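Local coordinates for putative uncharacterized protein (Ustilago maydis, PDB 4GNX) that binds single-stranded DNA as an OB-fold subunit of a three-chain replication protein A complex, and so probably protects DNA strands opened during replication and repair, at residues A27-D32 with G95-F100. Numbering follows the deposited sequence.
Sequences AEFILD and GTLKSF. With nucleotides of chain G.
A single aromatic ring, that of Phe29, carries the whole contact from its side, reaching across from 27-32 to strand 90-100 of the OB-fold without any hydrogen bond between the two segments. Leu97 lies under one face of the ring: its CD2 sits 3.8 Å from the Phe29 ring centroid, a CH-pi contact displaced toward the rim. Leu97 crosses the phenylalanine side chain at about a right angle, its CG turned opposite the backbone N (chi1 -179°), which carries CD2 out from the strand to the Phe29 face. At the ring edge, near its plane, Ser99 CB approaches Phe29 CZ at 3.8 Å. Arg104 of strand 103-108 and Gln22 also touch Phe29, while Leu97 packs on Ile17 of helix 14-19, so the pair ties the N-terminal region to the barrel.

Residues between and beyond Leu97 and Ser99 on the same strand meet DNA. Phe100 sets one ring face against the base of DT25 of chain G, whose C2 lies 3.7 Å above the ring plane, toward the rim. Lys98 NZ comes within 3.8 Å of O2 of DT21 of chain G. Thr96 OG1 stands anti to its carbonyl carbon (chi1 -39°) and accepts a hydrogen bond from N3 of DT21 of chain G, bent to 141° at the hydrogen.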
loop_
_atom_site.group_PDB
_atom_site.type_symbol
_atom_site.label_atom_id
_atom_site.label_comp_id
_atom_site.label_asym_id
_atom_site.label_seq_id
_atom_site.Cartn_x
_atom_site.Cartn_y
_atom_site.Cartn_z
ATOM N N ALA B 27 19.746 -22.739 -16.471
ATOM C CA ALA B 27 18.654 -21.880 -16.933
ATOM C C ALA B 27 18.370 -20.665 -16.040
ATOM O O ALA B 27 19.127 -20.347 -15.120
ATOM C CB ALA B 27 17.386 -22.705 -17.108
ATOM N N GLU B 28 17.274 -19.980 -16.356
ATOM C CA GLU B 28 16.713 -18.950 -15.507
ATOM C C GLU B 28 16.264 -19.604 -14.208
ATOM O O GLU B 28 15.883 -20.773 -14.202
ATOM C CB GLU B 28 15.512 -18.300 -16.204
ATOM C CG GLU B 28 15.854 -17.540 -17.483
ATOM C CD GLU B 28 14.672 -17.426 -18.447
ATOM O OE1 GLU B 28 13.599 -16.916 -18.036
ATOM O OE2 GLU B 28 14.813 -17.844 -19.624
ATOM N N PHE B 29 16.317 -18.853 -13.112
ATOM C CA PHE B 29 15.757 -19.314 -11.846
ATOM C C PHE B 29 14.261 -19.099 -11.771
ATOM O O PHE B 29 13.710 -18.213 -12.426
ATOM C CB PHE B 29 16.401 -18.597 -10.687
ATOM C CG PHE B 29 17.849 -18.891 -10.544
ATOM C CD1 PHE B 29 18.778 -18.287 -11.385
ATOM C CD2 PHE B 29 18.288 -19.770 -9.568
ATOM C CE1 PHE B 29 20.122 -18.557 -11.263
ATOM C CE2 PHE B 29 19.641 -20.044 -9.435
ATOM C CZ PHE B 29 20.557 -19.436 -10.289
ATOM N N ILE B 30 13.608 -19.916 -10.953
ATOM C CA ILE B 30 12.172 -19.828 -10.809
ATOM C C ILE B 30 11.790 -19.768 -9.347
ATOM O O ILE B 30 12.145 -20.652 -8.590
ATOM C CB ILE B 30 11.468 -20.992 -11.523
ATOM C CG1 ILE B 30 11.653 -20.827 -13.025
ATOM C CG2 ILE B 30 9.983 -21.018 -11.189
ATOM C CD1 ILE B 30 11.384 -22.079 -13.838
ATOM N N LEU B 31 11.085 -18.713 -8.957
ATOM C CA LEU B 31 10.545 -18.626 -7.617
ATOM C C LEU B 31 9.046 -18.416 -7.693
ATOM O O LEU B 31 8.570 -17.543 -8.424
ATOM C CB LEU B 31 11.211 -17.504 -6.831
ATOM C CG LEU B 31 10.889 -17.504 -5.335
ATOM C CD1 LEU B 31 11.834 -18.441 -4.611
ATOM C CD2 LEU B 31 10.994 -16.115 -4.731
ATOM N N ASP B 32 8.317 -19.236 -6.935
ATOM C CA ASP B 32 6.860 -19.245 -6.920
ATOM C C ASP B 32 6.280 -19.292 -8.342
ATOM O O ASP B 32 5.343 -18.565 -8.671
ATOM C CB ASP B 32 6.291 -18.053 -6.126
ATOM C CG ASP B 32 6.838 -17.958 -4.689
ATOM O OD1 ASP B 32 7.271 -18.980 -4.106
ATOM O OD2 ASP B 32 6.831 -16.836 -4.125
ATOM N N GLY B 95 20.274 -6.492 -7.313
ATOM C CA GLY B 95 21.195 -7.405 -8.013
ATOM C C GLY B 95 20.551 -8.444 -8.899
ATOM O O GLY B 95 19.353 -8.451 -9.041
ATOM N N THR B 96 21.353 -9.302 -9.516
ATOM C CA THR B 96 20.832 -10.436 -10.271
ATOM C C THR B 96 21.308 -11.722 -9.597
ATOM O O THR B 96 22.457 -11.803 -9.138
ATOM C CB THR B 96 21.310 -10.432 -11.744
ATOM O OG1 THR B 96 21.318 -9.099 -12.254
ATOM C CG2 THR B 96 20.383 -11.248 -12.616
ATOM N N LEU B 97 20.418 -12.712 -9.522
ATOM C CA LEU B 97 20.766 -14.024 -8.987
ATOM C C LEU B 97 21.626 -14.847 -9.955
ATOM O O LEU B 97 21.287 -15.001 -11.126
ATOM C CB LEU B 97 19.508 -14.807 -8.594
ATOM C CG LEU B 97 19.728 -16.212 -7.985
ATOM C CD1 LEU B 97 20.782 -16.229 -6.882
ATOM C CD2 LEU B 97 18.433 -16.828 -7.477
ATOM N N LYS B 98 22.741 -15.378 -9.464
ATOM C CA LYS B 98 23.663 -16.107 -10.335
ATOM C C LYS B 98 24.167 -17.394 -9.712
ATOM O O LYS B 98 24.251 -17.540 -8.486
ATOM C CB LYS B 98 24.842 -15.224 -10.784
ATOM C CG LYS B 98 24.410 -13.881 -11.350
ATOM C CD LYS B 98 25.164 -13.466 -12.600
ATOM C CE LYS B 98 24.345 -12.439 -13.384
ATOM N NZ LYS B 98 25.186 -11.513 -14.206
ATOM N N SER B 99 24.480 -18.334 -10.584
ATOM C CA SER B 99 25.055 -19.589 -10.164
ATOM C C SER B 99 26.388 -19.867 -10.844
ATOM O O SER B 99 26.564 -19.673 -12.049
ATOM C CB SER B 99 24.099 -20.749 -10.402
ATOM O OG SER B 99 24.613 -21.922 -9.802
ATOM N N PHE B 100 27.324 -20.305 -10.020
ATOM C CA PHE B 100 28.619 -20.771 -10.453
ATOM C C PHE B 100 28.824 -22.033 -9.653
ATOM O O PHE B 100 28.647 -22.033 -8.430
ATOM C CB PHE B 100 29.732 -19.740 -10.164
ATOM C CG PHE B 100 29.877 -19.343 -8.694
ATOM C CD1 PHE B 100 30.969 -19.789 -7.933
ATOM C CD2 PHE B 100 28.942 -18.497 -8.068
ATOM C CE1 PHE B 100 31.114 -19.417 -6.591
ATOM C CE2 PHE B 100 29.086 -18.131 -6.728
ATOM C CZ PHE B 100 30.175 -18.585 -5.992
ATOM P P DT G 25 38.735 -14.944 -9.233
ATOM O OP1 DT G 25 38.744 -13.460 -9.318
ATOM O OP2 DT G 25 39.982 -15.663 -8.863
ATOM O "O5'" DT G 25 37.610 -15.329 -8.172
ATOM C "C5'" DT G 25 37.624 -16.580 -7.456
ATOM C "C4'" DT G 25 36.224 -16.888 -6.982
ATOM O "O4'" DT G 25 35.300 -16.591 -8.048
ATOM C "C3'" DT G 25 35.960 -18.348 -6.620
ATOM O "O3'" DT G 25 36.137 -18.560 -5.213
ATOM C "C2'" DT G 25 34.503 -18.560 -7.008
ATOM C "C1'" DT G 25 34.109 -17.316 -7.813
ATOM N N1 DT G 25 33.459 -17.573 -9.122
ATOM C C2 DT G 25 32.491 -16.689 -9.550
ATOM O O2 DT G 25 32.158 -15.703 -8.912
ATOM N N3 DT G 25 31.923 -17.007 -10.762
ATOM C C4 DT G 25 32.220 -18.092 -11.567
ATOM O O4 DT G 25 31.622 -18.249 -12.628
ATOM C C5 DT G 25 33.239 -18.979 -11.054
ATOM C C7 DT G 25 33.627 -20.178 -11.860
ATOM C C6 DT G 25 33.801 -18.678 -9.874
ATOM P P DT G 21 24.710 -0.942 -13.459
ATOM O OP1 DT G 21 24.515 0.274 -12.628
ATOM O OP2 DT G 21 25.431 -0.835 -14.755
ATOM O "O5'" DT G 21 25.480 -2.004 -12.555
ATOM C "C5'" DT G 21 26.920 -2.020 -12.481
ATOM C "C4'" DT G 21 27.454 -3.404 -12.773
ATOM O "O4'" DT G 21 26.666 -4.401 -12.078
ATOM C "C3'" DT G 21 27.469 -3.799 -14.252
ATOM O "O3'" DT G 21 28.782 -4.223 -14.668
ATOM C "C2'" DT G 21 26.374 -4.851 -14.376
ATOM C "C1'" DT G 21 26.192 -5.401 -12.966
ATOM N N1 DT G 21 24.794 -5.716 -12.582
ATOM C C2 DT G 21 24.392 -7.035 -12.548
ATOM O O2 DT G 21 25.128 -7.966 -12.836
ATOM N N3 DT G 21 23.084 -7.225 -12.169
ATOM C C4 DT G 21 22.163 -6.252 -11.823
ATOM O O4 DT G 21 21.022 -6.575 -11.505
ATOM C C5 DT G 21 22.655 -4.893 -11.874
ATOM C C7 DT G 21 21.730 -3.772 -11.516
ATOM C C6 DT G 21 23.928 -4.698 -12.242
#